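Local coordinates for PTS-dependent dihydroxyacetone kinase operon regulatory protein (Escherichia coli, PDB 4LRZ), which activates transcription of the dhaKLM operon from a sigma-70 promoter and represses its own expression, this chain being its N-terminal, probably sensory, part, at residues R48-M53 against R156-I161. Sequence-based numbering, arbitrary orientation.
Sequences RRKKAM and RLTGTI
Lys50 reaches across to Thr158 and puts two bonds from its ammonium group on the two oxygens of that one residue. NZ donates to the hydroxyl OG1 of Thr158 at 2.6 Å and to the backbone O of Thr158 at 2.7 Å. The second bond lies in the carbonyl plane and meets a lone pair, with a C=O...NZ angle of 129°. Thr158 OG1 is anti to the backbone N (chi1 -158°), and the backbone (psi -12°) turns O away from that N as well, which lets one donor meet both. Both residues are buried, and these bonds give the ammonium group polar partners there. NZ also has a carboxylate nearby, Glu80, in a long, weak ion pair, while Arg49 makes the firmer salt bridge to that glutamate. In the fold, this links the break between helices 40-49 and 51-66, where Lys50 is also the N-cap residue, to the start of central strand 157-166 in the 2-1-5-4-3 antiparallel sheet of the GAF domain. Thr158 and Gly159 both pair with Leu150 of the neighbouring strand, a classic beta bulge. Three residues on, in the first turn of helix 51-66, Met53 lays its sulfur by the same carbonyl, SD standing 3.7 Å from Thr158 O and 4.3 Å from Gly159 CA. Leu189 of helix 174-211 packs on both Met53 and Thr158, and Leu85 touches Lys50 and Met53.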
loop_
_atom_site.group_PDB
_atom_site.type_symbol
_atom_site.label_atom_id
_atom_site.label_comp_id
_atom_site.label_asym_id
_atom_site.label_seq_id
_atom_site.Cartn_x
_atom_site.Cartn_y
_atom_site.Cartn_z
ATOM N N ARG F 48 19.835 -11.253 5.782
ATOM C CA ARG F 48 19.341 -11.681 4.489
ATOM C C ARG F 48 17.832 -11.984 4.471
ATOM O O ARG F 48 17.128 -11.474 3.602
ATOM C CB ARG F 48 20.187 -12.860 3.929
ATOM C CG ARG F 48 19.507 -13.761 2.844
ATOM C CD ARG F 48 20.508 -14.654 2.022
ATOM N NE ARG F 48 21.768 -14.867 2.736
ATOM C CZ ARG F 48 22.018 -15.879 3.577
ATOM N NH1 ARG F 48 21.103 -16.823 3.814
ATOM N NH2 ARG F 48 23.194 -15.941 4.196
ATOM N N ARG F 49 17.308 -12.789 5.383
ATOM C CA ARG F 49 15.868 -13.096 5.278
ATOM C C ARG F 49 14.922 -11.942 5.709
ATOM O O ARG F 49 13.709 -11.969 5.447
ATOM C CB ARG F 49 15.507 -14.397 5.997
ATOM C CG ARG F 49 15.694 -14.324 7.463
ATOM C CD ARG F 49 15.035 -15.474 8.271
ATOM N NE ARG F 49 15.052 -14.975 9.652
ATOM C CZ ARG F 49 13.997 -14.469 10.300
ATOM N NH1 ARG F 49 14.162 -13.955 11.539
ATOM N NH2 ARG F 49 12.780 -14.490 9.718
ATOM N N LYS F 50 15.483 -10.926 6.340
ATOM C CA LYS F 50 14.694 -9.766 6.719
ATOM C C LYS F 50 14.778 -8.594 5.706
ATOM O O LYS F 50 14.239 -7.525 5.954
ATOM C CB LYS F 50 15.074 -9.372 8.129
ATOM C CG LYS F 50 14.670 -10.480 9.121
ATOM C CD LYS F 50 13.362 -10.085 9.668
ATOM C CE LYS F 50 12.278 -11.050 9.445
ATOM N NZ LYS F 50 11.076 -10.170 9.574
ATOM N N LYS F 51 15.444 -8.850 4.573
ATOM C CA LYS F 51 15.770 -7.887 3.548
ATOM C C LYS F 51 14.573 -6.978 3.195
ATOM O O LYS F 51 14.686 -5.753 3.266
ATOM C CB LYS F 51 16.266 -8.621 2.292
ATOM C CG LYS F 51 16.904 -7.707 1.196
ATOM C CD LYS F 51 16.697 -8.292 -0.263
ATOM C CE LYS F 51 17.894 -9.067 -0.815
ATOM N NZ LYS F 51 19.049 -8.205 -1.297
ATOM N N ALA F 52 13.429 -7.589 2.883
ATOM C CA ALA F 52 12.277 -6.849 2.435
ATOM C C ALA F 52 11.867 -5.804 3.477
ATOM O O ALA F 52 11.793 -4.613 3.162
ATOM C CB ALA F 52 11.130 -7.786 2.050
ATOM N N MET F 53 11.646 -6.221 4.717
ATOM C CA MET F 53 11.288 -5.268 5.768
ATOM C C MET F 53 12.458 -4.295 6.056
ATOM O O MET F 53 12.247 -3.131 6.377
ATOM C CB MET F 53 10.826 -6.005 7.042
ATOM C CG MET F 53 10.694 -5.126 8.336
ATOM S SD MET F 53 11.644 -5.736 9.815
ATOM C CE MET F 53 13.120 -6.244 8.952
ATOM N N ARG F 156 1.209 -11.263 10.468
ATOM C CA ARG F 156 2.012 -11.672 11.644
ATOM C C ARG F 156 3.214 -10.785 11.889
ATOM O O ARG F 156 3.601 -9.991 11.027
ATOM C CB ARG F 156 2.448 -13.152 11.615
ATOM C CG ARG F 156 2.882 -13.703 10.266
ATOM C CD ARG F 156 4.098 -14.653 10.417
ATOM N NE ARG F 156 3.852 -15.950 9.789
ATOM C CZ ARG F 156 3.936 -16.201 8.480
ATOM N NH1 ARG F 156 3.661 -17.437 8.017
ATOM N NH2 ARG F 156 4.281 -15.224 7.631
ATOM N N LEU F 157 3.794 -10.954 13.076
ATOM C CA LEU F 157 4.851 -10.095 13.585
ATOM C C LEU F 157 6.135 -10.329 12.789
ATOM O O LEU F 157 6.525 -11.459 12.478
ATOM C CB LEU F 157 5.052 -10.307 15.087
ATOM C CG LEU F 157 6.253 -9.708 15.835
ATOM C CD1 LEU F 157 6.009 -8.278 16.212
ATOM C CD2 LEU F 157 6.519 -10.556 17.086
ATOM N N THR F 158 6.771 -9.241 12.422
ATOM C CA THR F 158 7.925 -9.337 11.527
ATOM C C THR F 158 9.065 -8.475 12.021
ATOM O O THR F 158 10.204 -8.644 11.611
ATOM C CB THR F 158 7.509 -9.180 10.023
ATOM O OG1 THR F 158 8.517 -9.769 9.193
ATOM C CG2 THR F 158 7.105 -7.690 9.567
ATOM N N GLY F 159 8.778 -7.610 12.993
ATOM C CA GLY F 159 9.816 -6.754 13.548
ATOM C C GLY F 159 9.281 -5.683 14.448
ATOM O O GLY F 159 8.062 -5.689 14.775
ATOM N N THR F 160 10.168 -4.750 14.829
ATOM C CA THR F 160 9.842 -3.698 15.812
ATOM C C THR F 160 10.628 -2.443 15.461
ATOM O O THR F 160 11.791 -2.528 15.072
ATOM C CB THR F 160 10.257 -4.112 17.265
ATOM O OG1 THR F 160 9.447 -5.207 17.695
ATOM C CG2 THR F 160 10.067 -2.939 18.243
ATOM N N ILE F 161 10.003 -1.273 15.624
ATOM C CA ILE F 161 10.690 0.001 15.390
ATOM C C ILE F 161 10.841 0.617 16.747
ATOM O O ILE F 161 9.867 0.753 17.476
ATOM C CB ILE F 161 9.873 1.000 14.489
ATOM C CG1 ILE F 161 9.572 0.392 13.111
ATOM C CG2 ILE F 161 10.620 2.365 14.288
ATOM C CD1 ILE F 161 10.808 0.155 12.208
#